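Local coordinates for protein phosphoserine aminotransferase (Bacillus circulans, PDB 2C0R) that catalyses the reversible, pyridoxal-phosphate-dependent transfer of an amino group between glutamate and 3-phosphohydroxypyruvate, making phosphoserine on the way to serine, at residues 25-30 and 241-246; 51-56 and 251-256; 284-289 and 352-357. The protein carries 1 engineered substitution. All coordinates share one frame; numbering follows the deposited sequence.

Interactions 1 and 2 are neighbours, their centres about 14 Å apart, and both draw on helix 242-257: its first turn meets the loop 25-30, and a later part packs on helix 45-61. They touch where Ile245 CD1 lies 3.7 Å from His51 ND1. Along the chain their segments alternate, so the N-terminal part is bound twice to a helix about 200 residues further on. Interaction 3 follows once both are closed, and its centre is about 40 Å from that of interaction 1 and about 37 Å from that of interaction 2. It ties a three-stranded antiparallel sheet to the C-terminal helix 344-361. The set thus combines a dimer-facing contact, an interhelical one and one near the C-terminus.

Interaction 1 (25-30 and 241-246); sequences AEFVDY and PSFGIY
Glu26 and Tyr246 reach for each other from opposite directions and join at a phenol-carboxylate hydrogen bond, an example of a loop fixed to a distant helix by its side chains. The backbones stay well apart, with Phe27 CA and Phe243 CA 9.9 Å from each other at the nearest point. From CB of Glu26, chi1 of 67° sets CG between the backbone N and the carbonyl carbon, and the chain then runs out extended. Glu26 CG already lies 3.3 Å from Tyr246 OH, and CD is equally close to that oxygen. At the tip, Glu26 OE2 accepts a hydrogen bond from Tyr246 OH over a very short 2.5 Å; it sits in the plane of the Tyr246 ring, at the edge, and also skirts CE1. Tyr246 CE1 packs at 3.9 Å against CE1 of Tyr30, whose side chain slides past in the other direction. Next to this pair, the Phe27 ring turns its edge to the face of Phe243 in an offset edge-to-face stack, planes at 77° and centroids 5.6 Å apart. Phe27 and Phe243 each also meet their own counterpart in the second subunit, so this aromatic cluster belongs to the interface of the homodimer. A phenylalanine in place of Tyr246 would probably leave the Glu26 carboxylate without this donor and freer to turn, though the ring could still lie against Tyr30. Aromatic packing thus flanks one very short polar link: the buried hydroxyl is satisfied by the carboxylate, and the short bond probably stabilises negative charge on Glu26.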
ATOM      1  N   ALA A  25      -3.902 -21.729  -0.747  1.00 12.18           N
ATOM      2  CA  ALA A  25      -4.722 -22.723  -0.055  1.00 13.45           C
ATOM      3  C   ALA A  25      -5.507 -22.133   1.111  1.00 13.45           C
ATOM      4  O   ALA A  25      -6.634 -22.586   1.393  1.00 16.15           O
ATOM      5  CB  ALA A  25      -3.819 -23.852   0.422  1.00 16.48           C
ATOM      6  N   GLU A  26      -4.982 -21.111   1.768  1.00 11.75           N
ATOM      7  CA  GLU A  26      -5.737 -20.499   2.881  1.00 13.42           C
ATOM      8  C   GLU A  26      -6.308 -19.143   2.530  1.00 12.75           C
ATOM      9  O   GLU A  26      -6.750 -18.390   3.391  1.00 13.84           O
ATOM     10  CB  GLU A  26      -4.884 -20.437   4.139  1.00 12.89           C
ATOM     11  CG  GLU A  26      -3.696 -19.509   4.057  1.00 13.93           C
ATOM     12  CD  GLU A  26      -2.787 -19.590   5.259  1.00 14.49           C
ATOM     13  OE1 GLU A  26      -3.031 -20.381   6.195  1.00 16.59           O
ATOM     14  OE2 GLU A  26      -1.806 -18.833   5.346  1.00 15.12           O
ATOM     15  N   PHE A  27      -6.420 -18.787   1.284  1.00 12.09           N
ATOM     16  CA  PHE A  27      -6.829 -17.453   0.841  1.00 13.25           C
ATOM     17  C   PHE A  27      -8.264 -17.147   1.239  1.00 13.19           C
ATOM     18  O   PHE A  27      -8.538 -15.989   1.575  1.00 13.88           O
ATOM     19  CB  PHE A  27      -6.725 -17.398  -0.680  1.00 12.83           C
ATOM     20  CG  PHE A  27      -6.863 -16.021  -1.287  1.00 12.82           C
ATOM     21  CD1 PHE A  27      -5.755 -15.213  -1.470  1.00 17.51           C
ATOM     22  CD2 PHE A  27      -8.081 -15.527  -1.711  1.00 12.35           C
ATOM     23  CE1 PHE A  27      -5.814 -13.962  -2.042  1.00 18.87           C
ATOM     24  CE2 PHE A  27      -8.184 -14.283  -2.294  1.00 15.28           C
ATOM     25  CZ  PHE A  27      -7.043 -13.496  -2.502  1.00 18.20           C
ATOM     26  N   VAL A  28      -9.124 -18.162   1.136  1.00 12.89           N
ATOM     27  CA  VAL A  28     -10.515 -17.933   1.496  1.00 12.25           C
ATOM     28  C   VAL A  28     -10.764 -18.071   2.982  1.00 12.73           C
ATOM     29  O   VAL A  28     -11.508 -17.277   3.555  1.00 13.53           O
ATOM     30  CB  VAL A  28     -11.427 -18.878   0.691  1.00 13.18           C
ATOM     31  CG1 VAL A  28     -12.838 -18.690   1.184  1.00 19.53           C
ATOM     32  CG2 VAL A  28     -11.315 -18.571  -0.798  1.00 15.46           C
ATOM     33  N   ASP A  29     -10.198 -19.111   3.574  1.00 13.73           N
ATOM     34  CA  ASP A  29     -10.430 -19.395   4.984  1.00 13.07           C
ATOM     35  C   ASP A  29      -9.093 -19.584   5.693  1.00 13.06           C
ATOM     36  O   ASP A  29      -8.466 -20.622   5.491  1.00 15.73           O
ATOM     37  CB  ASP A  29     -11.281 -20.648   5.109  1.00 14.90           C
ATOM     38  CG  ASP A  29     -11.759 -20.884   6.543  1.00 16.02           C
ATOM     39  OD1 ASP A  29     -11.315 -20.230   7.508  1.00 16.56           O
ATOM     40  OD2 ASP A  29     -12.619 -21.776   6.723  1.00 25.48           O
ATOM     41  N   TYR A  30      -8.709 -18.575   6.464  1.00 12.69           N
ATOM     42  CA  TYR A  30      -7.438 -18.624   7.174  1.00 12.63           C
ATOM     43  C   TYR A  30      -7.643 -19.342   8.499  1.00 12.97           C
ATOM     44  O   TYR A  30      -8.399 -18.860   9.335  1.00 13.32           O
ATOM     45  CB  TYR A  30      -6.911 -17.240   7.410  1.00 12.23           C
ATOM     46  CG  TYR A  30      -5.679 -17.093   8.236  1.00 13.35           C
ATOM     47  CD1 TYR A  30      -4.443 -17.056   7.566  1.00 14.61           C
ATOM     48  CD2 TYR A  30      -5.713 -16.943   9.610  1.00 12.92           C
ATOM     49  CE1 TYR A  30      -3.252 -16.909   8.286  1.00 14.77           C
ATOM     50  CE2 TYR A  30      -4.524 -16.785  10.321  1.00 13.97           C
ATOM     51  CZ  TYR A  30      -3.316 -16.764   9.659  1.00 14.19           C
ATOM     52  OH  TYR A  30      -2.203 -16.595  10.439  1.00 15.37           O
ATOM     53  N   PRO A 241      -1.038  -2.469   5.187  1.00 12.58           N
ATOM     54  CA  PRO A 241      -1.213  -3.358   4.021  1.00 11.28           C
ATOM     55  C   PRO A 241      -1.186  -4.820   4.467  1.00 12.22           C
ATOM     56  O   PRO A 241      -0.169  -5.504   4.341  1.00 12.71           O
ATOM     57  CB  PRO A 241      -0.037  -2.963   3.124  1.00 12.93           C
ATOM     58  CG  PRO A 241       1.019  -2.514   4.087  1.00 12.30           C
ATOM     59  CD  PRO A 241       0.298  -1.817   5.225  1.00 13.36           C
ATOM     60  N   SER A 242      -2.325  -5.226   5.016  1.00 13.28           N
ATOM     61  CA  SER A 242      -2.301  -6.439   5.830  1.00 14.22           C
ATOM     62  C   SER A 242      -2.015  -7.665   4.963  1.00 14.24           C
ATOM     63  O   SER A 242      -1.265  -8.530   5.411  1.00 13.43           O
ATOM     64  CB  SER A 242      -3.570  -6.584   6.663  1.00 17.82           C
ATOM     65  OG  SER A 242      -4.688  -6.331   5.888  1.00 25.31           O
ATOM     66  N   PHE A 243      -2.529  -7.770   3.761  1.00 13.59           N
ATOM     67  CA  PHE A 243      -2.229  -8.965   2.941  1.00 13.02           C
ATOM     68  C   PHE A 243      -0.766  -8.948   2.537  1.00 13.49           C
ATOM     69  O   PHE A 243      -0.133  -9.989   2.516  1.00 12.81           O
ATOM     70  CB  PHE A 243      -3.134  -9.076   1.719  1.00 15.76           C
ATOM     71  CG  PHE A 243      -2.974 -10.396   0.996  1.00 14.69           C
ATOM     72  CD1 PHE A 243      -3.462 -11.561   1.576  1.00 18.20           C
ATOM     73  CD2 PHE A 243      -2.356 -10.472  -0.239  1.00 16.57           C
ATOM     74  CE1 PHE A 243      -3.389 -12.787   1.015  1.00 19.80           C
ATOM     75  CE2 PHE A 243      -2.252 -11.744  -0.785  1.00 17.22           C
ATOM     76  CZ  PHE A 243      -2.705 -12.888  -0.181  1.00 17.46           C
ATOM     77  N   GLY A 244      -0.247  -7.759   2.223  1.00 12.13           N
ATOM     78  CA  GLY A 244       1.174  -7.702   1.875  1.00 12.14           C
ATOM     79  C   GLY A 244       2.053  -8.148   3.030  1.00 10.16           C
ATOM     80  O   GLY A 244       3.068  -8.818   2.836  1.00 10.95           O
ATOM     81  N   ILE A 245       1.720  -7.718   4.269  1.00 11.14           N
ATOM     82  CA  ILE A 245       2.525  -8.091   5.396  1.00 10.03           C
ATOM     83  C   ILE A 245       2.410  -9.580   5.697  1.00 10.85           C
ATOM     84  O   ILE A 245       3.405 -10.214   6.014  1.00 11.82           O
ATOM     85  CB  ILE A 245       2.156  -7.230   6.614  1.00 10.12           C
ATOM     86  CG1 ILE A 245       2.594  -5.785   6.333  1.00 10.34           C
ATOM     87  CG2 ILE A 245       2.753  -7.747   7.896  1.00 11.45           C
ATOM     88  CD1 ILE A 245       1.908  -4.766   7.244  1.00 11.98           C
ATOM     89  N   TYR A 246       1.199 -10.146   5.570  1.00  9.94           N
ATOM     90  CA  TYR A 246       1.019 -11.575   5.650  1.00 10.62           C
ATOM     91  C   TYR A 246       1.914 -12.309   4.643  1.00 10.49           C
ATOM     92  O   TYR A 246       2.537 -13.336   4.955  1.00 13.03           O
ATOM     93  CB  TYR A 246      -0.467 -11.894   5.403  1.00 12.92           C
ATOM     94  CG  TYR A 246      -0.716 -13.308   4.939  1.00 12.21           C
ATOM     95  CD1 TYR A 246      -0.773 -14.386   5.832  1.00 12.73           C
ATOM     96  CD2 TYR A 246      -0.920 -13.577   3.584  1.00 13.67           C
ATOM     97  CE1 TYR A 246      -1.002 -15.650   5.387  1.00 11.88           C
ATOM     98  CE2 TYR A 246      -1.146 -14.848   3.126  1.00 12.09           C
ATOM     99  CZ  TYR A 246      -1.184 -15.880   4.040  1.00 12.93           C
ATOM    100  OH  TYR A 246      -1.421 -17.134   3.553  1.00 14.33           O
TER

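Interaction 2 (51-56 and 251-256); sequences HNEAQA and VLKWIE
Lys253 NZ is held by several oxygens at once. It donates to a water at 2.7 Å, forms a salt bridge with Glu250 one turn back in its own helix, and faces Glu53 across the contact. The water passes the link on, donating to Glu53 OE1 at 2.8 Å, whereas the direct ion pair from NZ to Glu53 OE2 is long at 3.7 Å, and the position of that oxygen is less certain. Glu53 has its stronger partner in Arg57 of the same helix. Glu53 CG stands opposite the backbone N (chi1 -179°), and the extended chain carries the carboxylate out to meet the equally extended lysine at about a right angle. This is helix-to-helix packing, helix 45-61 against helix 242-257, with a charged network along one margin and closer contacts beside it, where Leu252 CD1 presses on the carbonyl oxygen Ala54 O (3.2 Å) and lies 4.5 Å from Ala54 CB. Ala54 CA and Leu252 CA are 7.3 Å apart, a closeness consistent with the small alanine side chain. Leu252 also rests on Leu58 and Leu61, while Ala54 touches Phe72 of strand 68-73, an outer strand of the seven-stranded sheet.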
ATOM      1  N   HIS A  51       1.412  -9.804  11.940  1.00 11.55           N
ATOM      2  CA  HIS A  51       2.136  -8.514  11.830  1.00 11.75           C
ATOM      3  C   HIS A  51       3.382  -8.477  12.678  1.00 10.97           C
ATOM      4  O   HIS A  51       4.447  -7.987  12.260  1.00 11.99           O
ATOM      5  CB  HIS A  51       1.113  -7.451  12.275  1.00 11.85           C
ATOM      6  CG  HIS A  51       1.525  -6.030  12.095  1.00 11.66           C
ATOM      7  ND1 HIS A  51       1.357  -5.357  10.894  1.00 10.83           N
ATOM      8  CD2 HIS A  51       2.055  -5.173  12.996  1.00 11.08           C
ATOM      9  CE1 HIS A  51       1.798  -4.107  11.100  1.00 10.79           C
ATOM     10  NE2 HIS A  51       2.229  -3.971  12.354  1.00 11.20           N
ATOM     11  N   ASN A  52       3.255  -8.987  13.923  1.00 10.97           N
ATOM     12  CA  ASN A  52       4.390  -9.034  14.835  1.00 10.90           C
ATOM     13  C   ASN A  52       5.367 -10.151  14.505  1.00 11.49           C
ATOM     14  O   ASN A  52       6.584  -9.970  14.651  1.00 12.57           O
ATOM     15  CB  ASN A  52       3.875  -9.167  16.257  1.00 10.76           C
ATOM     16  CG  ASN A  52       3.231  -7.897  16.735  1.00 11.85           C
ATOM     17  OD1 ASN A  52       2.130  -7.884  17.347  1.00 15.61           O
ATOM     18  ND2 ASN A  52       3.882  -6.815  16.432  1.00 13.05           N
ATOM     19  N   GLU A  53       4.904 -11.278  14.038  1.00 13.43           N
ATOM     20  CA  GLU A  53       5.768 -12.392  13.664  1.00 13.40           C
ATOM     21  C   GLU A  53       6.672 -12.002  12.501  1.00 11.76           C
ATOM     22  O   GLU A  53       7.834 -12.389  12.464  1.00 12.64           O
ATOM     23  CB  GLU A  53       4.919 -13.630  13.297  1.00 16.18           C
ATOM     24  CG  GLU A  53       5.688 -14.881  12.899  1.00 22.70           C
ATOM     25  CD  GLU A  53       4.800 -15.906  12.211  1.00 25.04           C
ATOM     26  OE1 GLU A  53       3.585 -15.899  12.405  1.00 24.50           O
ATOM     27  OE2 GLU A  53       5.281 -16.709  11.396  1.00 42.61           O
ATOM     28  N   ALA A  54       6.110 -11.236  11.572  1.00 12.30           N
ATOM     29  CA  ALA A  54       6.918 -10.858  10.410  1.00 13.00           C
ATOM     30  C   ALA A  54       8.125 -10.044  10.881  1.00 12.41           C
ATOM     31  O   ALA A  54       9.211 -10.235  10.368  1.00 12.56           O
ATOM     32  CB  ALA A  54       6.077 -10.069   9.416  1.00 14.30           C
ATOM     33  N   GLN A  55       7.889  -9.113  11.830  1.00 12.17           N
ATOM     34  CA  GLN A  55       8.990  -8.321  12.327  1.00 12.22           C
ATOM     35  C   GLN A  55      10.042  -9.180  13.029  1.00 12.40           C
ATOM     36  O   GLN A  55      11.223  -9.048  12.776  1.00 12.80           O
ATOM     37  CB  GLN A  55       8.434  -7.284  13.291  1.00 12.57           C
ATOM     38  CG  GLN A  55       7.460  -6.320  12.666  1.00 12.59           C
ATOM     39  CD  GLN A  55       6.865  -5.458  13.789  1.00 15.27           C
ATOM     40  OE1 GLN A  55       7.596  -4.927  14.653  1.00 13.64           O
ATOM     41  NE2 GLN A  55       5.564  -5.330  13.753  1.00 13.10           N
ATOM     42  N   ALA A  56       9.607 -10.083  13.907  1.00 13.03           N
ATOM     43  CA  ALA A  56      10.491 -10.978  14.612  1.00 13.09           C
ATOM     44  C   ALA A  56      11.245 -11.899  13.658  1.00 12.85           C
ATOM     45  O   ALA A  56      12.439 -12.146  13.857  1.00 13.85           O
ATOM     46  CB  ALA A  56       9.732 -11.868  15.604  1.00 15.88           C
ATOM     47  N   VAL A 251       7.099 -15.185   3.026  1.00 11.76           N
ATOM     48  CA  VAL A 251       8.385 -15.203   2.332  1.00 11.29           C
ATOM     49  C   VAL A 251       9.538 -15.331   3.300  1.00 11.01           C
ATOM     50  O   VAL A 251      10.525 -16.041   3.047  1.00 11.28           O
ATOM     51  CB  VAL A 251       8.561 -13.957   1.437  1.00 11.82           C
ATOM     52  CG1 VAL A 251       9.993 -13.886   0.930  1.00 14.97           C
ATOM     53  CG2 VAL A 251       7.590 -13.962   0.259  1.00 13.36           C
ATOM     54  N   LEU A 252       9.439 -14.698   4.453  1.00 11.52           N
ATOM     55  CA  LEU A 252      10.498 -14.806   5.452  1.00 11.17           C
ATOM     56  C   LEU A 252      10.625 -16.236   5.959  1.00 11.48           C
ATOM     57  O   LEU A 252      11.739 -16.730   6.179  1.00 12.87           O
ATOM     58  CB  LEU A 252      10.284 -13.848   6.638  1.00 11.74           C
ATOM     59  CG  LEU A 252      10.188 -12.357   6.256  1.00 11.67           C
ATOM     60  CD1 LEU A 252       9.853 -11.595   7.519  1.00 12.62           C
ATOM     61  CD2 LEU A 252      11.473 -11.859   5.626  1.00 13.99           C
ATOM     62  N   LYS A 253       9.487 -16.896   6.157  1.00 11.78           N
ATOM     63  CA  LYS A 253       9.558 -18.325   6.495  1.00 13.48           C
ATOM     64  C   LYS A 253      10.320 -19.109   5.439  1.00 12.56           C
ATOM     65  O   LYS A 253      11.140 -19.948   5.736  1.00 13.84           O
ATOM     66  CB  LYS A 253       8.142 -18.871   6.627  1.00 14.79           C
ATOM     67  CG  LYS A 253       7.394 -18.485   7.898  1.00 15.41           C
ATOM     68  CD  LYS A 253       5.914 -18.877   7.731  1.00 17.86           C
ATOM     69  CE  LYS A 253       5.100 -18.341   8.934  1.00 22.86           C
ATOM     70  NZ  LYS A 253       3.662 -18.696   8.748  1.00 21.72           N
ATOM     71  N   TRP A 254      10.016 -18.822   4.168  1.00 11.93           N
ATOM     72  CA  TRP A 254      10.709 -19.556   3.083  1.00 11.53           C
ATOM     73  C   TRP A 254      12.197 -19.249   3.096  1.00 11.93           C
ATOM     74  O   TRP A 254      13.009 -20.142   2.884  1.00 12.83           O
ATOM     75  CB  TRP A 254      10.009 -19.170   1.782  1.00 12.94           C
ATOM     76  CG  TRP A 254      10.675 -19.655   0.530  1.00 12.32           C
ATOM     77  CD1 TRP A 254      10.436 -20.868  -0.107  1.00 15.61           C
ATOM     78  CD2 TRP A 254      11.680 -18.999  -0.264  1.00 12.83           C
ATOM     79  NE1 TRP A 254      11.225 -20.976  -1.232  1.00 14.79           N
ATOM     80  CE2 TRP A 254      11.989 -19.849  -1.340  1.00 15.81           C
ATOM     81  CE3 TRP A 254      12.342 -17.771  -0.159  1.00 13.18           C
ATOM     82  CZ2 TRP A 254      12.938 -19.497  -2.301  1.00 15.26           C
ATOM     83  CZ3 TRP A 254      13.278 -17.417  -1.109  1.00 14.86           C
ATOM     84  CH2 TRP A 254      13.572 -18.284  -2.173  1.00 17.59           C
ATOM     85  N   ILE A 255      12.589 -17.995   3.365  1.00 11.92           N
ATOM     86  CA  ILE A 255      14.044 -17.717   3.383  1.00 13.31           C
ATOM     87  C   ILE A 255      14.699 -18.546   4.464  1.00 12.22           C
ATOM     88  O   ILE A 255      15.794 -19.106   4.282  1.00 12.44           O
ATOM     89  CB  ILE A 255      14.291 -16.206   3.599  1.00 13.01           C
ATOM     90  CG1 ILE A 255      13.817 -15.356   2.438  1.00 12.85           C
ATOM     91  CG2 ILE A 255      15.796 -15.955   3.836  1.00 13.24           C
ATOM     92  CD1 ILE A 255      13.882 -13.839   2.618  1.00 12.36           C
ATOM     93  N   GLU A 256      14.013 -18.638   5.603  1.00 12.88           N
ATOM     94  CA  GLU A 256      14.593 -19.438   6.698  1.00 17.12           C
ATOM     95  C   GLU A 256      14.734 -20.870   6.216  1.00 15.25           C
ATOM     96  O   GLU A 256      15.749 -21.536   6.467  1.00 18.94           O
ATOM     97  CB  GLU A 256      13.732 -19.301   7.956  1.00 21.99           C
ATOM     98  CG  GLU A 256      14.130 -20.195   9.100  1.00 29.57           C
ATOM     99  CD  GLU A 256      15.325 -19.789   9.932  1.00 39.78           C
ATOM    100  OE1 GLU A 256      15.321 -20.149  11.139  1.00 60.23           O
ATOM    101  OE2 GLU A 256      16.280 -19.145   9.430  1.00 36.64           O
TER
HETATM  102  O   HOH W   1       2.239 -17.646  10.731  1.00 23.29           O

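Interaction 3 (284-289 and 352-357); sequences GFYRGC and QFMEHF
Tyr286 lies against Met354 with its hydroxyl pointing at the helix backbone, where OH donates to Met354 O over 2.6 Å. The bond lies in the carbonyl plane and uses a lone pair, meeting the C=O at 113°, while the acceptor in turn sits at the edge of the tyrosine ring. What brings the phenol there is chi1 of -61°, which places CG opposite the carbonyl carbon. Met354 starts in the same way and runs on until a bend at chi3 (72°) folds its methyl over the ring: CE stands 3.8 Å from the ring centroid in a CH-pi contact, and SD hangs 5.1 Å from it, a more distant Met-aromatic approach. Phe285 CD2 covers the opposite face, so the ring is sandwiched. Here the antiparallel three-stranded sheet meets helix 344-361 near the C-terminus, since strand 287-288, just after the tyrosine, pairs with strand 299-303. With CG trans to the backbone N, Phe285 can also send CZ to within 3.7 Å of Phe357 CD2, their side chains crossing at about a right angle and meeting at their rims. Phe357 packs edge-to-face with Phe313 of helix 307-319, while its CB touches the Tyr286 hydroxyl.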
ATOM      1  N   GLY A 284      32.225 -11.942 -27.252  1.00 14.48           N
ATOM      2  CA  GLY A 284      31.917 -10.521 -27.416  1.00 15.55           C
ATOM      3  C   GLY A 284      30.486 -10.312 -27.851  1.00 15.39           C
ATOM      4  O   GLY A 284      30.047  -9.171 -28.059  1.00 16.27           O
ATOM      5  N   PHE A 285      29.719 -11.400 -27.993  1.00 14.20           N
ATOM      6  CA  PHE A 285      28.337 -11.216 -28.467  1.00 14.97           C
ATOM      7  C   PHE A 285      27.427 -10.587 -27.417  1.00 16.03           C
ATOM      8  O   PHE A 285      26.513  -9.837 -27.751  1.00 16.62           O
ATOM      9  CB  PHE A 285      27.763 -12.569 -28.867  1.00 15.12           C
ATOM     10  CG  PHE A 285      26.386 -12.501 -29.511  1.00 16.17           C
ATOM     11  CD1 PHE A 285      26.204 -12.257 -30.865  1.00 20.50           C
ATOM     12  CD2 PHE A 285      25.242 -12.667 -28.733  1.00 14.42           C
ATOM     13  CE1 PHE A 285      24.946 -12.177 -31.448  1.00 18.07           C
ATOM     14  CE2 PHE A 285      23.997 -12.611 -29.324  1.00 16.31           C
ATOM     15  CZ  PHE A 285      23.809 -12.383 -30.666  1.00 17.85           C
ATOM     16  N   TYR A 286      27.673 -10.920 -26.160  1.00 14.84           N
ATOM     17  CA  TYR A 286      27.039 -10.331 -25.006  1.00 14.03           C
ATOM     18  C   TYR A 286      28.096  -9.520 -24.241  1.00 13.85           C
ATOM     19  O   TYR A 286      29.202 -10.019 -24.076  1.00 16.73           O
ATOM     20  CB  TYR A 286      26.433 -11.346 -24.025  1.00 15.92           C
ATOM     21  CG  TYR A 286      25.341 -12.185 -24.694  1.00 16.35           C
ATOM     22  CD1 TYR A 286      25.551 -13.550 -24.853  1.00 16.10           C
ATOM     23  CD2 TYR A 286      24.161 -11.612 -25.158  1.00 17.54           C
ATOM     24  CE1 TYR A 286      24.589 -14.336 -25.452  1.00 15.53           C
ATOM     25  CE2 TYR A 286      23.207 -12.403 -25.777  1.00 16.31           C
ATOM     26  CZ  TYR A 286      23.443 -13.767 -25.918  1.00 15.50           C
ATOM     27  OH  TYR A 286      22.528 -14.590 -26.526  1.00 16.25           O
ATOM     28  N   ARG A 287      27.805  -8.329 -23.777  1.00 13.46           N
ATOM     29  CA  ARG A 287      28.735  -7.550 -22.990  1.00 17.23           C
ATOM     30  C   ARG A 287      28.026  -7.052 -21.722  1.00 15.88           C
ATOM     31  O   ARG A 287      26.863  -6.609 -21.806  1.00 18.11           O
ATOM     32  CB  ARG A 287      29.206  -6.294 -23.687  1.00 21.65           C
ATOM     33  CG  ARG A 287      30.000  -6.396 -24.951  1.00 30.56           C
ATOM     34  CD  ARG A 287      30.115  -5.152 -25.804  1.00 36.09           C
ATOM     35  NE  ARG A 287      29.337  -3.958 -25.509  1.00 38.50           N
ATOM     36  CZ  ARG A 287      28.338  -3.473 -26.248  1.00 36.36           C
ATOM     37  NH1 ARG A 287      27.918  -4.074 -27.357  1.00 55.75           N
ATOM     38  NH2 ARG A 287      27.727  -2.367 -25.850  1.00 44.88           N
ATOM     39  N   GLY A 288      28.719  -7.085 -20.612  1.00 18.36           N
ATOM     40  CA  GLY A 288      28.081  -6.550 -19.399  1.00 20.18           C
ATOM     41  C   GLY A 288      27.976  -5.027 -19.413  1.00 21.70           C
ATOM     42  O   GLY A 288      28.620  -4.368 -20.240  1.00 32.97           O
ATOM     43  N   CYS A 289      27.212  -4.391 -18.527  1.00 23.62           N
ATOM     44  CA  CYS A 289      26.938  -2.949 -18.495  1.00 28.12           C
ATOM     45  C   CYS A 289      27.485  -2.137 -17.326  1.00 27.68           C
ATOM     46  O   CYS A 289      27.263  -0.873 -17.169  1.00 23.83           O
ATOM     47  CB  CYS A 289      25.409  -2.723 -18.477  1.00 23.19           C
ATOM     48  SG  CYS A 289      24.803  -3.051 -20.145  1.00 26.32           S
ATOM     49  N   GLN A 352      20.785 -21.233 -21.761  1.00 15.42           N
ATOM     50  CA  GLN A 352      20.582 -22.071 -22.951  1.00 16.84           C
ATOM     51  C   GLN A 352      20.049 -21.210 -24.075  1.00 16.25           C
ATOM     52  O   GLN A 352      20.562 -21.282 -25.204  1.00 18.29           O
ATOM     53  CB  GLN A 352      19.631 -23.213 -22.632  1.00 23.71           C
ATOM     54  CG  GLN A 352      20.102 -24.247 -21.626  1.00 36.36           C
ATOM     55  CD  GLN A 352      19.101 -25.320 -21.257  1.00 47.27           C
ATOM     56  OE1 GLN A 352      19.275 -25.979 -20.219  1.00 57.60           O
ATOM     57  NE2 GLN A 352      18.061 -25.536 -22.058  1.00 61.11           N
ATOM     58  N   PHE A 353      19.040 -20.396 -23.763  1.00 15.84           N
ATOM     59  CA  PHE A 353      18.503 -19.479 -24.765  1.00 15.78           C
ATOM     60  C   PHE A 353      19.575 -18.532 -25.290  1.00 15.18           C
ATOM     61  O   PHE A 353      19.671 -18.295 -26.487  1.00 15.53           O
ATOM     62  CB  PHE A 353      17.322 -18.703 -24.176  1.00 15.56           C
ATOM     63  CG  PHE A 353      16.852 -17.633 -25.165  1.00 17.38           C
ATOM     64  CD1 PHE A 353      16.054 -18.027 -26.236  1.00 17.66           C
ATOM     65  CD2 PHE A 353      17.196 -16.291 -25.027  1.00 16.08           C
ATOM     66  CE1 PHE A 353      15.636 -17.096 -27.169  1.00 20.64           C
ATOM     67  CE2 PHE A 353      16.779 -15.358 -25.969  1.00 17.56           C
ATOM     68  CZ  PHE A 353      15.983 -15.758 -27.027  1.00 17.25           C
ATOM     69  N   MET A 354      20.376 -18.006 -24.372  1.00 13.62           N
ATOM     70  CA  MET A 354      21.434 -17.101 -24.788  1.00 13.41           C
ATOM     71  C   MET A 354      22.445 -17.791 -25.684  1.00 14.59           C
ATOM     72  O   MET A 354      22.960 -17.176 -26.616  1.00 16.93           O
ATOM     73  CB  MET A 354      22.162 -16.545 -23.537  1.00 13.89           C
ATOM     74  CG  MET A 354      21.332 -15.462 -22.858  1.00 14.64           C
ATOM     75  SD  MET A 354      22.053 -15.028 -21.252  1.00 15.29           S
ATOM     76  CE  MET A 354      23.529 -14.137 -21.779  1.00 18.53           C
ATOM     77  N   GLU A 355      22.741 -19.067 -25.422  1.00 15.32           N
ATOM     78  CA  GLU A 355      23.676 -19.802 -26.282  1.00 16.59           C
ATOM     79  C   GLU A 355      23.091 -19.992 -27.671  1.00 16.53           C
ATOM     80  O   GLU A 355      23.764 -19.767 -28.670  1.00 19.75           O
ATOM     81  CB  GLU A 355      23.979 -21.151 -25.623  1.00 18.44           C
ATOM     82  CG  GLU A 355      24.894 -21.974 -26.517  1.00 19.60           C
ATOM     83  CD  GLU A 355      26.339 -21.535 -26.580  1.00 24.33           C
ATOM     84  OE1 GLU A 355      27.035 -22.018 -27.484  1.00 40.67           O
ATOM     85  OE2 GLU A 355      26.801 -20.713 -25.746  1.00 27.55           O
ATOM     86  N   HIS A 356      21.829 -20.400 -27.770  1.00 16.77           N
ATOM     87  CA  HIS A 356      21.140 -20.520 -29.048  1.00 17.70           C
ATOM     88  C   HIS A 356      21.108 -19.199 -29.822  1.00 17.91           C
ATOM     89  O   HIS A 356      21.365 -19.163 -31.046  1.00 17.69           O
ATOM     90  CB  HIS A 356      19.681 -20.989 -28.901  1.00 17.60           C
ATOM     91  CG  HIS A 356      18.878 -20.870 -30.172  1.00 26.83           C
ATOM     92  ND1 HIS A 356      19.100 -21.655 -31.293  1.00 30.24           N
ATOM     93  CD2 HIS A 356      17.848 -20.062 -30.526  1.00 28.71           C
ATOM     94  CE1 HIS A 356      18.277 -21.354 -32.273  1.00 29.42           C
ATOM     95  NE2 HIS A 356      17.492 -20.381 -31.821  1.00 30.01           N
ATOM     96  N   PHE A 357      20.760 -18.118 -29.144  1.00 16.84           N
ATOM     97  CA  PHE A 357      20.634 -16.853 -29.883  1.00 15.27           C
ATOM     98  C   PHE A 357      21.979 -16.393 -30.392  1.00 15.65           C
ATOM     99  O   PHE A 357      22.106 -15.909 -31.510  1.00 17.38           O
ATOM    100  CB  PHE A 357      19.956 -15.832 -28.947  1.00 16.47           C
ATOM    101  CG  PHE A 357      19.489 -14.600 -29.690  1.00 17.59           C
ATOM    102  CD1 PHE A 357      18.214 -14.539 -30.209  1.00 16.83           C
ATOM    103  CD2 PHE A 357      20.364 -13.532 -29.861  1.00 15.61           C
ATOM    104  CE1 PHE A 357      17.819 -13.384 -30.856  1.00 18.86           C
ATOM    105  CE2 PHE A 357      19.960 -12.384 -30.510  1.00 17.55           C
ATOM    106  CZ  PHE A 357      18.689 -12.333 -31.054  1.00 16.55           C
TER